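Local atomic coordinates of lipopolysaccharide core heptose(I) kinase WaaP (Pseudomonas aeruginosa, PDB entry 6DFL), a protein that phosphorylates the first heptose of the lipopolysaccharide inner core with ATP and magnesium, and also acts as a protein-tyrosine kinase that autophosphorylates. Residues His161-Ile166 with Leu189-Thr194; Val90-Ala95 with Leu184-Leu189. All blocks are in the same frame, centred on the assembly; numbering follows the deposited sequence.

Contact 1. Residues His161-Ile166 with Leu189-Thr194; sequences HRDCYI and LHRAQT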
ATOM      1  N   HIS A 161       8.630   5.471   3.674  1.00 71.10           N
ATOM      2  CA  HIS A 161       8.179   6.320   2.587  1.00 69.21           C
ATOM      3  C   HIS A 161       8.165   7.781   2.989  1.00 66.45           C
ATOM      4  O   HIS A 161       8.789   8.604   2.323  1.00 64.36           O
ATOM      5  CB  HIS A 161       6.795   5.903   2.128  1.00 68.82           C
ATOM      6  CG  HIS A 161       6.450   6.434   0.788  1.00 72.28           C
ATOM      7  ND1 HIS A 161       6.123   5.620  -0.274  1.00 75.57           N
ATOM      8  CD2 HIS A 161       6.428   7.702   0.318  1.00 69.15           C
ATOM      9  CE1 HIS A 161       5.884   6.372  -1.335  1.00 71.50           C
ATOM     10  NE2 HIS A 161       6.071   7.636  -1.005  1.00 71.94           N
ATOM     11  N   ARG A 162       7.450   8.098   4.068  1.00 66.72           N
ATOM     12  CA  ARG A 162       7.233   9.427   4.642  1.00 68.66           C
ATOM     13  C   ARG A 162       6.037  10.114   4.004  1.00 66.55           C
ATOM     14  O   ARG A 162       5.435  10.994   4.613  1.00 70.38           O
ATOM     15  CB  ARG A 162       8.459  10.314   4.543  1.00 69.59           C
ATOM     16  CG  ARG A 162       9.494   9.961   5.546  1.00 63.97           C
ATOM     17  CD  ARG A 162      10.350  11.131   5.851  1.00 69.82           C
ATOM     18  NE  ARG A 162       9.716  11.998   6.845  1.00 80.29           N
ATOM     19  CZ  ARG A 162      10.298  13.071   7.368  1.00 73.87           C
ATOM     20  NH1 ARG A 162      11.521  13.402   6.980  1.00 69.10           N
ATOM     21  NH2 ARG A 162       9.670  13.782   8.290  1.00 78.84           N
ATOM     22  N   ASP A 163       5.652   9.684   2.812  1.00 66.16           N
ATOM     23  CA  ASP A 163       4.389  10.048   2.193  1.00 62.65           C
ATOM     24  C   ASP A 163       3.656   8.809   1.704  1.00 68.41           C
ATOM     25  O   ASP A 163       3.298   8.678   0.527  1.00 62.00           O
ATOM     26  CB  ASP A 163       4.665  11.031   1.069  1.00 71.64           C
ATOM     27  CG  ASP A 163       5.207  12.331   1.593  1.00 67.86           C
ATOM     28  OD1 ASP A 163       4.488  12.981   2.376  1.00 71.18           O
ATOM     29  OD2 ASP A 163       6.353  12.673   1.270  1.00 70.12           O
ATOM     30  N   CYS A 164       3.422   7.877   2.631  1.00 69.00           N
ATOM     31  CA  CYS A 164       2.831   6.580   2.328  1.00 65.38           C
ATOM     32  C   CYS A 164       1.313   6.711   2.319  1.00 66.03           C
ATOM     33  O   CYS A 164       0.637   6.547   3.334  1.00 67.21           O
ATOM     34  CB  CYS A 164       3.299   5.551   3.342  1.00 68.87           C
ATOM     35  SG  CYS A 164       3.158   3.922   2.715  1.00 68.12           S
ATOM     36  N   TYR A 165       0.770   7.066   1.162  1.00 69.33           N
ATOM     37  CA  TYR A 165      -0.666   7.206   0.994  1.00 66.69           C
ATOM     38  C   TYR A 165      -1.083   6.360  -0.186  1.00 62.30           C
ATOM     39  O   TYR A 165      -0.280   6.081  -1.084  1.00 61.16           O
ATOM     40  CB  TYR A 165      -1.101   8.656   0.729  1.00 60.24           C
ATOM     41  CG  TYR A 165      -0.286   9.679   1.443  1.00 65.44           C
ATOM     42  CD1 TYR A 165      -0.190   9.673   2.826  1.00 64.03           C
ATOM     43  CD2 TYR A 165       0.371  10.696   0.736  1.00 71.45           C
ATOM     44  CE1 TYR A 165       0.566  10.642   3.500  1.00 66.77           C
ATOM     45  CE2 TYR A 165       1.120  11.681   1.397  1.00 63.94           C
ATOM     46  CZ  TYR A 165       1.209  11.644   2.777  1.00 67.58           C
ATOM     47  OH  TYR A 165       1.956  12.584   3.440  1.00 67.31           O
ATOM     48  N   ILE A 166      -2.367   6.004  -0.214  1.00 56.61           N
ATOM     49  CA  ILE A 166      -2.838   5.209  -1.339  1.00 60.53           C
ATOM     50  C   ILE A 166      -2.650   5.943  -2.657  1.00 64.16           C
ATOM     51  O   ILE A 166      -2.445   5.307  -3.692  1.00 66.00           O
ATOM     52  CB  ILE A 166      -4.289   4.739  -1.121  1.00 64.12           C
ATOM     53  CG1 ILE A 166      -5.224   5.887  -0.760  1.00 61.49           C
ATOM     54  CG2 ILE A 166      -4.316   3.688  -0.014  1.00 59.25           C
ATOM     55  CD1 ILE A 166      -6.685   5.481  -0.693  1.00 57.44           C
ATOM     56  N   LEU A 189       8.903   9.303  -3.890  1.00 72.20           N
ATOM     57  CA  LEU A 189       9.786   8.986  -2.781  1.00 67.39           C
ATOM     58  C   LEU A 189      10.650  10.185  -2.408  1.00 68.62           C
ATOM     59  O   LEU A 189      11.752  10.020  -1.876  1.00 63.37           O
ATOM     60  CB  LEU A 189      10.618   7.759  -3.147  1.00 59.69           C
ATOM     61  CG  LEU A 189       9.710   6.540  -3.362  1.00 63.72           C
ATOM     62  CD1 LEU A 189      10.324   5.500  -4.254  1.00 62.64           C
ATOM     63  CD2 LEU A 189       9.379   5.925  -2.030  1.00 65.40           C
ATOM     64  N   HIS A 190      10.154  11.396  -2.664  1.00 63.37           N
ATOM     65  CA  HIS A 190      11.030  12.566  -2.643  1.00 67.03           C
ATOM     66  C   HIS A 190      11.580  12.840  -1.248  1.00 65.12           C
ATOM     67  O   HIS A 190      12.686  13.377  -1.121  1.00 69.00           O
ATOM     68  CB  HIS A 190      10.286  13.789  -3.195  1.00 71.54           C
ATOM     69  CG  HIS A 190       9.315  14.374  -2.227  1.00 72.93           C
ATOM     70  ND1 HIS A 190       8.114  13.770  -1.920  1.00 75.25           N
ATOM     71  CD2 HIS A 190       9.396  15.470  -1.442  1.00 76.08           C
ATOM     72  CE1 HIS A 190       7.486  14.479  -1.001  1.00 75.57           C
ATOM     73  NE2 HIS A 190       8.241  15.519  -0.698  1.00 81.13           N
ATOM     74  N   ARG A 191      10.840  12.445  -0.204  1.00 65.25           N
ATOM     75  CA  ARG A 191      11.246  12.482   1.201  1.00 68.86           C
ATOM     76  C   ARG A 191      11.602  11.106   1.791  1.00 70.85           C
ATOM     77  O   ARG A 191      11.696  10.985   3.015  1.00 66.22           O
ATOM     78  CB  ARG A 191      10.123  13.043   2.071  1.00 66.87           C
ATOM     79  CG  ARG A 191       9.778  14.475   1.874  1.00 76.55           C
ATOM     80  CD  ARG A 191       9.099  14.986   3.131  1.00 77.39           C
ATOM     81  NE  ARG A 191       7.795  14.380   3.361  1.00 73.68           N
ATOM     82  CZ  ARG A 191       7.099  14.535   4.480  1.00 70.82           C
ATOM     83  NH1 ARG A 191       7.592  15.261   5.473  1.00 72.53           N
ATOM     84  NH2 ARG A 191       5.915  13.951   4.605  1.00 66.18           N
ATOM     85  N   ALA A 192      11.733  10.068   0.976  1.00 64.77           N
ATOM     86  CA  ALA A 192      11.962   8.747   1.526  1.00 67.05           C
ATOM     87  C   ALA A 192      13.341   8.645   2.161  1.00 70.30           C
ATOM     88  O   ALA A 192      14.345   9.132   1.625  1.00 69.56           O
ATOM     89  CB  ALA A 192      11.816   7.670   0.442  1.00 65.05           C
ATOM     90  N   GLN A 193      13.385   7.953   3.293  1.00 67.90           N
ATOM     91  CA  GLN A 193      14.616   7.691   4.018  1.00 65.84           C
ATOM     92  C   GLN A 193      15.047   6.239   3.848  1.00 71.51           C
ATOM     93  O   GLN A 193      14.251   5.304   4.058  1.00 63.60           O
ATOM     94  CB  GLN A 193      14.434   8.021   5.487  1.00 66.09           C
ATOM     95  CG  GLN A 193      14.038   9.439   5.679  1.00 68.37           C
ATOM     96  CD  GLN A 193      13.761   9.729   7.112  1.00 73.70           C
ATOM     97  OE1 GLN A 193      13.419   8.817   7.887  1.00 68.49           O
ATOM     98  NE2 GLN A 193      13.904  11.000   7.497  1.00 68.76           N
ATOM     99  N   THR A 194      16.323   6.065   3.505  1.00 66.70           N
ATOM    100  CA  THR A 194      16.894   4.771   3.196  1.00 63.64           C
ATOM    101  C   THR A 194      17.982   4.456   4.199  1.00 71.53           C
ATOM    102  O   THR A 194      18.965   5.205   4.307  1.00 65.58           O
ATOM    103  CB  THR A 194      17.476   4.769   1.795  1.00 60.89           C
ATOM    104  OG1 THR A 194      16.477   5.233   0.890  1.00 73.33           O
ATOM    105  CG2 THR A 194      17.961   3.379   1.409  1.00 63.33           C
TER

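Contact 2. Residues Val90-Ala95 with Leu184-Leu189; sequences VATMTA and LSVIDL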
ATOM      1  N   VAL A  90      10.849  -4.260  -5.206  1.00 65.12           N
ATOM      2  CA  VAL A  90       9.621  -3.502  -4.997  1.00 68.26           C
ATOM      3  C   VAL A  90       9.424  -2.585  -6.196  1.00 71.78           C
ATOM      4  O   VAL A  90      10.274  -1.730  -6.488  1.00 69.65           O
ATOM      5  CB  VAL A  90       9.672  -2.690  -3.696  1.00 70.08           C
ATOM      6  CG1 VAL A  90       8.498  -1.750  -3.621  1.00 68.89           C
ATOM      7  CG2 VAL A  90       9.681  -3.608  -2.521  1.00 72.86           C
ATOM      8  N   ALA A  91       8.292  -2.742  -6.863  1.00 65.77           N
ATOM      9  CA  ALA A  91       8.050  -2.066  -8.122  1.00 70.59           C
ATOM     10  C   ALA A  91       7.880  -0.553  -7.912  1.00 66.13           C
ATOM     11  O   ALA A  91       7.057  -0.107  -7.110  1.00 65.21           O
ATOM     12  CB  ALA A  91       6.822  -2.694  -8.769  1.00 66.06           C
ATOM     13  N   THR A  92       8.679   0.238  -8.613  1.00 67.03           N
ATOM     14  CA  THR A  92       8.677   1.674  -8.388  1.00 71.09           C
ATOM     15  C   THR A  92       9.128   2.366  -9.665  1.00 73.47           C
ATOM     16  O   THR A  92       9.222   1.746 -10.731  1.00 71.58           O
ATOM     17  CB  THR A  92       9.564   2.042  -7.192  1.00 72.73           C
ATOM     18  OG1 THR A  92       9.436   3.440  -6.911  1.00 71.41           O
ATOM     19  CG2 THR A  92      11.006   1.749  -7.493  1.00 72.22           C
HETATM   20  N   MSE A  93       9.393   3.667  -9.547  1.00 74.95           N
HETATM   21  CA  MSE A  93       9.869   4.452 -10.661  1.00 75.52           C
HETATM   22  C   MSE A  93      11.228   3.965 -11.080  1.00 77.19           C
HETATM   23  O   MSE A  93      11.951   3.354 -10.300  1.00 78.21           O
HETATM   24  CB  MSE A  93       9.948   5.938 -10.306  1.00 80.64           C
HETATM   25  CG  MSE A  93       8.614   6.613 -10.092  1.00 79.11           C
HETATM   26 SE   MSE A  93       8.818   7.919  -8.683  1.00 99.63          SE
HETATM   27  CE  MSE A  93       8.017   9.492  -9.611  1.00 96.01           C
ATOM     28  N   THR A  94      11.587   4.241 -12.320  1.00 81.93           N
ATOM     29  CA  THR A  94      12.933   4.000 -12.802  1.00 78.45           C
ATOM     30  C   THR A  94      13.592   5.355 -12.982  1.00 79.56           C
ATOM     31  O   THR A  94      12.962   6.284 -13.491  1.00 80.45           O
ATOM     32  CB  THR A  94      12.907   3.201 -14.103  1.00 78.46           C
ATOM     33  OG1 THR A  94      12.357   1.909 -13.834  1.00 79.16           O
ATOM     34  CG2 THR A  94      14.305   3.051 -14.680  1.00 74.98           C
ATOM     35  N   ALA A  95      14.831   5.479 -12.516  1.00 79.07           N
ATOM     36  CA  ALA A  95      15.562   6.739 -12.522  1.00 74.33           C
ATOM     37  C   ALA A  95      16.578   6.713 -13.652  1.00 77.47           C
ATOM     38  O   ALA A  95      17.472   5.866 -13.664  1.00 79.27           O
ATOM     39  CB  ALA A  95      16.265   6.960 -11.189  1.00 73.53           C
ATOM     40  N   LEU A 184       1.142  -3.226  -9.077  1.00 76.21           N
ATOM     41  CA  LEU A 184       1.253  -1.927  -8.453  1.00 73.48           C
ATOM     42  C   LEU A 184       2.668  -1.391  -8.629  1.00 77.50           C
ATOM     43  O   LEU A 184       3.606  -2.143  -8.892  1.00 73.28           O
ATOM     44  CB  LEU A 184       0.887  -2.003  -6.970  1.00 67.97           C
ATOM     45  CG  LEU A 184      -0.557  -2.420  -6.690  1.00 72.22           C
ATOM     46  CD1 LEU A 184      -0.869  -2.355  -5.215  1.00 63.96           C
ATOM     47  CD2 LEU A 184      -1.548  -1.566  -7.480  1.00 73.95           C
ATOM     48  N   SER A 185       2.796  -0.062  -8.549  1.00 72.19           N
ATOM     49  CA  SER A 185       4.078   0.599  -8.362  1.00 68.05           C
ATOM     50  C   SER A 185       3.910   1.663  -7.292  1.00 69.96           C
ATOM     51  O   SER A 185       2.898   2.378  -7.271  1.00 69.22           O
ATOM     52  CB  SER A 185       4.587   1.239  -9.647  1.00 70.24           C
ATOM     53  OG  SER A 185       4.697   0.284 -10.673  1.00 75.85           O
ATOM     54  N   VAL A 186       4.874   1.752  -6.399  1.00 67.02           N
ATOM     55  CA  VAL A 186       4.901   2.845  -5.438  1.00 66.28           C
ATOM     56  C   VAL A 186       5.657   4.013  -6.063  1.00 67.04           C
ATOM     57  O   VAL A 186       6.684   3.823  -6.728  1.00 69.15           O
ATOM     58  CB  VAL A 186       5.545   2.404  -4.113  1.00 68.12           C
ATOM     59  CG1 VAL A 186       6.953   1.825  -4.352  1.00 62.76           C
ATOM     60  CG2 VAL A 186       5.580   3.581  -3.112  1.00 60.10           C
ATOM     61  N   ILE A 187       5.140   5.223  -5.874  1.00 65.20           N
ATOM     62  CA  ILE A 187       5.811   6.390  -6.432  1.00 69.47           C
ATOM     63  C   ILE A 187       6.004   7.406  -5.328  1.00 69.69           C
ATOM     64  O   ILE A 187       5.794   7.097  -4.149  1.00 66.83           O
ATOM     65  CB  ILE A 187       5.017   7.000  -7.596  1.00 62.18           C
ATOM     66  CG1 ILE A 187       3.667   7.506  -7.075  1.00 64.13           C
ATOM     67  CG2 ILE A 187       4.840   5.985  -8.714  1.00 68.10           C
ATOM     68  CD1 ILE A 187       2.978   8.515  -7.971  1.00 67.88           C
ATOM     69  N   ASP A 188       6.342   8.635  -5.734  1.00 72.88           N
ATOM     70  CA  ASP A 188       6.758   9.760  -4.916  1.00 60.79           C
ATOM     71  C   ASP A 188       7.592   9.393  -3.713  1.00 72.31           C
ATOM     72  O   ASP A 188       7.058   9.248  -2.608  1.00 71.48           O
ATOM     73  CB  ASP A 188       5.585  10.558  -4.387  1.00 70.19           C
ATOM     74  CG  ASP A 188       6.062  11.715  -3.529  1.00 72.92           C
ATOM     75  OD1 ASP A 188       7.033  12.383  -3.948  1.00 76.40           O
ATOM     76  OD2 ASP A 188       5.524  11.933  -2.430  1.00 78.06           O
ATOM     77  N   LEU A 189       8.903   9.303  -3.890  1.00 72.20           N
ATOM     78  CA  LEU A 189       9.786   8.986  -2.781  1.00 67.39           C
ATOM     79  C   LEU A 189      10.650  10.185  -2.408  1.00 68.62           C
ATOM     80  O   LEU A 189      11.752  10.020  -1.876  1.00 63.37           O
ATOM     81  CB  LEU A 189      10.618   7.759  -3.147  1.00 59.69           C
ATOM     82  CG  LEU A 189       9.710   6.540  -3.362  1.00 63.72           C
ATOM     83  CD1 LEU A 189      10.324   5.500  -4.254  1.00 62.64           C
ATOM     84  CD2 LEU A 189       9.379   5.925  -2.030  1.00 65.40           C
TER

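Contact 1. Residues His161-Ile166 with Leu189-Thr194
Arg191 grips the carboxylate of Asp163 side-on in a two-bond salt bridge. Its NE meets Asp163 OD2 at 3.1 Å on the syn side, almost straight at 172°. Arg191 NH2 reaches Asp163 OD1 at 2.8 Å, coming from above the carboxylate plane. The Arg191 chain bends at chi3 (-67°), which turns the NE and NH2 edge of the guanidinium to both oxygens. These two bonds restrict rotation of the carboxylate, and Tyr165 OH is a weak second donor to OD1. Beside it the His190 ring is turned nearly parallel to the carboxylate but in a different plane, CE1 3.1 Å from Asp163 OD2, while ND1 is bonded to Asp188.

His161-Arg162-Asp163 is the HRD motif of the protein kinase catalytic loop, with Asp163 probably the catalytic aspartate, as in related kinases. Facing it, Leu189 and His190 follow Asp188 in what corresponds to the DFG segment, and a type I turn from Leu189 to Ala192 overlaps its end.

The guanidinium of Arg162 stacks on that of Arg191, planes 24° apart and centres 4.6 Å apart, and Trp202 of helix 200-212 also touches Arg162. Leu189 CD2 sits over one face of the His161 ring, 3.7 Å from its centroid, in a CH-pi contact; Asp163 O and Cys164 CA lie toward the rim of the opposite face, and NE2 probably hydrogen-bonds Asp188 O.

Backbone contact is slight: Ala192 CA donates a CA-H...O contact to His161 O at 3.3 Å, beside the short two-stranded pairing of 159-160 with 193-194.

Contact 2. Residues Val90-Ala95 with Leu184-Leu189
Met93, present as selenomethionine, lays its selenium over Ile187, SE 4.1 Å from Ile187 CB and 3.9 Å from Asp188 N. The chain reaches out from its own backbone, chi2 and chi3 both well off 180°, and carries the selenium to the backbone of Ile187 and Asp188. By its place in the protein kinase fold, 90-95 matches the loop that follows helix C (here helix 76-87) and leads to the next strand, 95-101. Leu184-Leu189 is the edge strand 184-186 of a small three-stranded sheet running into the DFG-like segment at Asp188.

Residues 90-93 and 184-189 run at 67° to each other and are joined by one direct backbone bond, Val186 N to Ala91 O at 3.0 Å (N-H...O angle 157°). Ser185 CA adds a CA-H...O contact to that oxygen. Next to it Ala91 CB rests on Leu184 O at 3.3 Å. Val90 CG1 meets Val186 CG1 at 4.0 Å, and Met150 of helix 137-156 and Leu85 of helix 76-87 touch both valines.

Thr92 supplies the second grip. A chi1 of -174° sets OG1 opposite the Thr92 N and points the hydroxyl at the strand, where it donates to Val186 O at 2.8 Å, a buried bond to the carbonyl just beyond the Val186 N-H. The donor is tilted out of the carbonyl plane, and on another flank of the same OG1 lies Leu189 CD1, 3.5 Å away.

Overall arrangement
From the N terminus, the chain first passes helix 76-87 and the loop 90-95, then the catalytic loop 161-166, strand 184-186 and finally 189-194. Contact 2 closes a long loop of 88 residues, bringing the exit of helix 76-87 onto the small sheet of the larger, helical part. Contact 1 closes a shorter one of 22 residues, which holds strands 169-172 and 184-186; its ends adjoin the pairing of 159-160 with 193-194. The segments alternate, so the loops cross rather than nest. Leu189 belongs to both contacts, and His161 packs on Val186. Together they join the five-stranded sheet, through strand 95-101, to the catalytic loop, with the two centres about 11 Å apart.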